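Local structure of thymidylate synthase (Enterobacteria phage T4, 1TIS) at residues N70-I75 against K84-E89. The protein catalyses the folate-dependent reductive methylation of dUMP to dTMP, the step that supplies thymidylate for dTTP synthesis, and works as a homodimer. Sequence-based numbering, arbitrary orientation.
Sequences NDLRLI and KTVWDE
Leu72 reaches from helix 69-77 to three consecutive residues of 84-89. Its CG is anti to the backbone N (chi1 161°), which points CG at Thr85, and CD2 goes on toward the turn. CG lies 3.7 Å from OG1 of Thr85, and CD2 divides its contacts between CG2 of Thr85 at 3.9 Å and CD1 of Trp87 at 3.8 Å, with CG2 of Val86 a looser neighbour. One residue on, Arg73 extends from CG to NE and brings NH2 within 3.3 Å of OD1 of Asp88. The guanidinium and carboxylate planes are 22° apart but offset, with OD1 well out of the guanidinium plane, so this salt bridge rests on charge without a directed N-H. No hydrogen bond links the two segments. The Asp88 side chain is turned back on its own loop, where OD2 accepts a weak, bent hydrogen bond (120°) from Thr85 N. The Trp87 indole also has partners on helix 53-64: NE1 hydrogen-bonds to OE1 of Glu58, and the ring meets Trp61 edge-to-face. The arrangement is a type I beta turn, Thr85 to Asp88, leading into helix 88-95 and packed on helix 69-77; its tryptophan side chain lies about 8 Å from that of Cys156, the probable nucleophile of this thymidylate synthase.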
loop_
_atom_site.group_PDB
_atom_site.type_symbol
_atom_site.label_atom_id
_atom_site.label_comp_id
_atom_site.label_asym_id
_atom_site.label_seq_id
_atom_site.Cartn_x
_atom_site.Cartn_y
_atom_site.Cartn_z
ATOM N N ASN A 70 -17.745 -21.423 -10.174
ATOM C CA ASN A 70 -17.604 -22.701 -10.874
ATOM C C ASN A 70 -16.332 -22.758 -11.718
ATOM O O ASN A 70 -15.720 -23.811 -11.890
ATOM C CB ASN A 70 -18.715 -23.004 -11.853
ATOM C CG ASN A 70 -20.140 -22.958 -11.333
ATOM O OD1 ASN A 70 -20.692 -21.868 -11.125
ATOM N ND2 ASN A 70 -20.781 -24.115 -11.136
ATOM N N ASP A 71 -15.851 -21.629 -12.232
ATOM C CA ASP A 71 -14.633 -21.640 -13.006
ATOM C C ASP A 71 -13.467 -22.085 -12.155
ATOM O O ASP A 71 -12.625 -22.864 -12.610
ATOM C CB ASP A 71 -14.321 -20.266 -13.552
ATOM C CG ASP A 71 -15.284 -19.803 -14.622
ATOM O OD1 ASP A 71 -15.412 -20.478 -15.645
ATOM O OD2 ASP A 71 -15.883 -18.754 -14.418
ATOM N N LEU A 72 -13.460 -21.612 -10.908
ATOM C CA LEU A 72 -12.420 -21.942 -9.956
ATOM C C LEU A 72 -12.570 -23.453 -9.747
ATOM O O LEU A 72 -11.563 -24.174 -9.873
ATOM C CB LEU A 72 -12.665 -21.067 -8.703
ATOM C CG LEU A 72 -12.097 -21.364 -7.314
ATOM C CD1 LEU A 72 -10.589 -21.550 -7.332
ATOM C CD2 LEU A 72 -12.391 -20.186 -6.421
ATOM N N ARG A 73 -13.798 -23.981 -9.569
ATOM C CA ARG A 73 -14.008 -25.422 -9.433
ATOM C C ARG A 73 -13.356 -26.181 -10.579
ATOM O O ARG A 73 -12.650 -27.175 -10.348
ATOM C CB ARG A 73 -15.459 -25.833 -9.470
ATOM C CG ARG A 73 -16.230 -25.574 -8.219
ATOM C CD ARG A 73 -17.545 -26.319 -8.307
ATOM N NE ARG A 73 -18.314 -25.985 -7.130
ATOM C CZ ARG A 73 -19.290 -25.071 -7.147
ATOM N NH1 ARG A 73 -19.681 -24.447 -8.268
ATOM N NH2 ARG A 73 -19.912 -24.807 -5.999
ATOM N N LEU A 74 -13.534 -25.696 -11.813
ATOM C CA LEU A 74 -12.923 -26.309 -12.971
ATOM C C LEU A 74 -11.390 -26.361 -12.818
ATOM O O LEU A 74 -10.802 -27.420 -13.048
ATOM C CB LEU A 74 -13.412 -25.494 -14.175
ATOM C CG LEU A 74 -13.062 -25.667 -15.657
ATOM C CD1 LEU A 74 -11.724 -25.009 -15.855
ATOM C CD2 LEU A 74 -13.110 -27.121 -16.110
ATOM N N ILE A 75 -10.707 -25.314 -12.350
ATOM C CA ILE A 75 -9.254 -25.300 -12.316
ATOM C C ILE A 75 -8.746 -26.263 -11.242
ATOM O O ILE A 75 -7.793 -27.052 -11.430
ATOM C CB ILE A 75 -8.775 -23.820 -12.065
ATOM C CG1 ILE A 75 -9.247 -22.931 -13.207
ATOM C CG2 ILE A 75 -7.244 -23.720 -12.032
ATOM C CD1 ILE A 75 -8.957 -21.427 -13.114
ATOM N N LYS A 84 -15.617 -28.794 -3.082
ATOM C CA LYS A 84 -15.697 -27.529 -2.374
ATOM C C LYS A 84 -14.497 -26.730 -2.825
ATOM O O LYS A 84 -13.593 -27.254 -3.498
ATOM C CB LYS A 84 -15.665 -27.714 -0.828
ATOM C CG LYS A 84 -14.550 -28.643 -0.381
ATOM C CD LYS A 84 -14.316 -28.790 1.113
ATOM C CE LYS A 84 -13.070 -29.689 1.283
ATOM N NZ LYS A 84 -11.905 -29.222 0.524
ATOM N N THR A 85 -14.560 -25.477 -2.408
ATOM C CA THR A 85 -13.571 -24.491 -2.739
ATOM C C THR A 85 -13.754 -23.292 -1.809
ATOM O O THR A 85 -14.839 -22.967 -1.320
ATOM C CB THR A 85 -13.717 -24.110 -4.240
ATOM O OG1 THR A 85 -12.369 -23.958 -4.663
ATOM C CG2 THR A 85 -14.482 -22.836 -4.549
ATOM N N VAL A 86 -12.590 -22.684 -1.604
ATOM C CA VAL A 86 -12.315 -21.520 -0.775
ATOM C C VAL A 86 -13.301 -20.349 -0.810
ATOM O O VAL A 86 -13.377 -19.603 0.168
ATOM C CB VAL A 86 -10.881 -21.011 -1.130
ATOM C CG1 VAL A 86 -9.886 -21.765 -0.272
ATOM C CG2 VAL A 86 -10.546 -21.213 -2.630
ATOM N N TRP A 87 -14.041 -20.113 -1.907
ATOM C CA TRP A 87 -14.990 -19.022 -1.909
ATOM C C TRP A 87 -16.420 -19.518 -1.765
ATOM O O TRP A 87 -17.337 -18.712 -1.638
ATOM C CB TRP A 87 -14.859 -18.186 -3.203
ATOM C CG TRP A 87 -13.687 -17.188 -3.227
ATOM C CD1 TRP A 87 -12.468 -17.650 -3.591
ATOM C CD2 TRP A 87 -13.683 -15.820 -2.961
ATOM N NE1 TRP A 87 -11.704 -16.599 -3.574
ATOM C CE2 TRP A 87 -12.368 -15.506 -3.213
ATOM C CE3 TRP A 87 -14.515 -14.779 -2.569
ATOM C CZ2 TRP A 87 -11.852 -14.235 -3.101
ATOM C CZ3 TRP A 87 -14.015 -13.485 -2.451
ATOM C CH2 TRP A 87 -12.697 -13.221 -2.714
ATOM N N ASP A 88 -16.681 -20.822 -1.684
ATOM C CA ASP A 88 -18.036 -21.346 -1.578
ATOM C C ASP A 88 -18.898 -20.814 -0.452
ATOM O O ASP A 88 -19.948 -20.200 -0.685
ATOM C CB ASP A 88 -17.991 -22.846 -1.451
ATOM C CG ASP A 88 -17.681 -23.545 -2.752
ATOM O OD1 ASP A 88 -18.111 -23.124 -3.826
ATOM O OD2 ASP A 88 -17.011 -24.552 -2.668
ATOM N N GLU A 89 -18.482 -21.014 0.788
ATOM C CA GLU A 89 -19.240 -20.485 1.896
ATOM C C GLU A 89 -18.618 -19.121 2.026
ATOM O O GLU A 89 -17.686 -18.953 2.812
ATOM C CB GLU A 89 -19.020 -21.293 3.178
ATOM C CG GLU A 89 -20.131 -22.301 3.526
ATOM C CD GLU A 89 -20.039 -23.689 2.888
ATOM O OE1 GLU A 89 -18.980 -24.323 2.974
ATOM O OE2 GLU A 89 -21.031 -24.147 2.319
#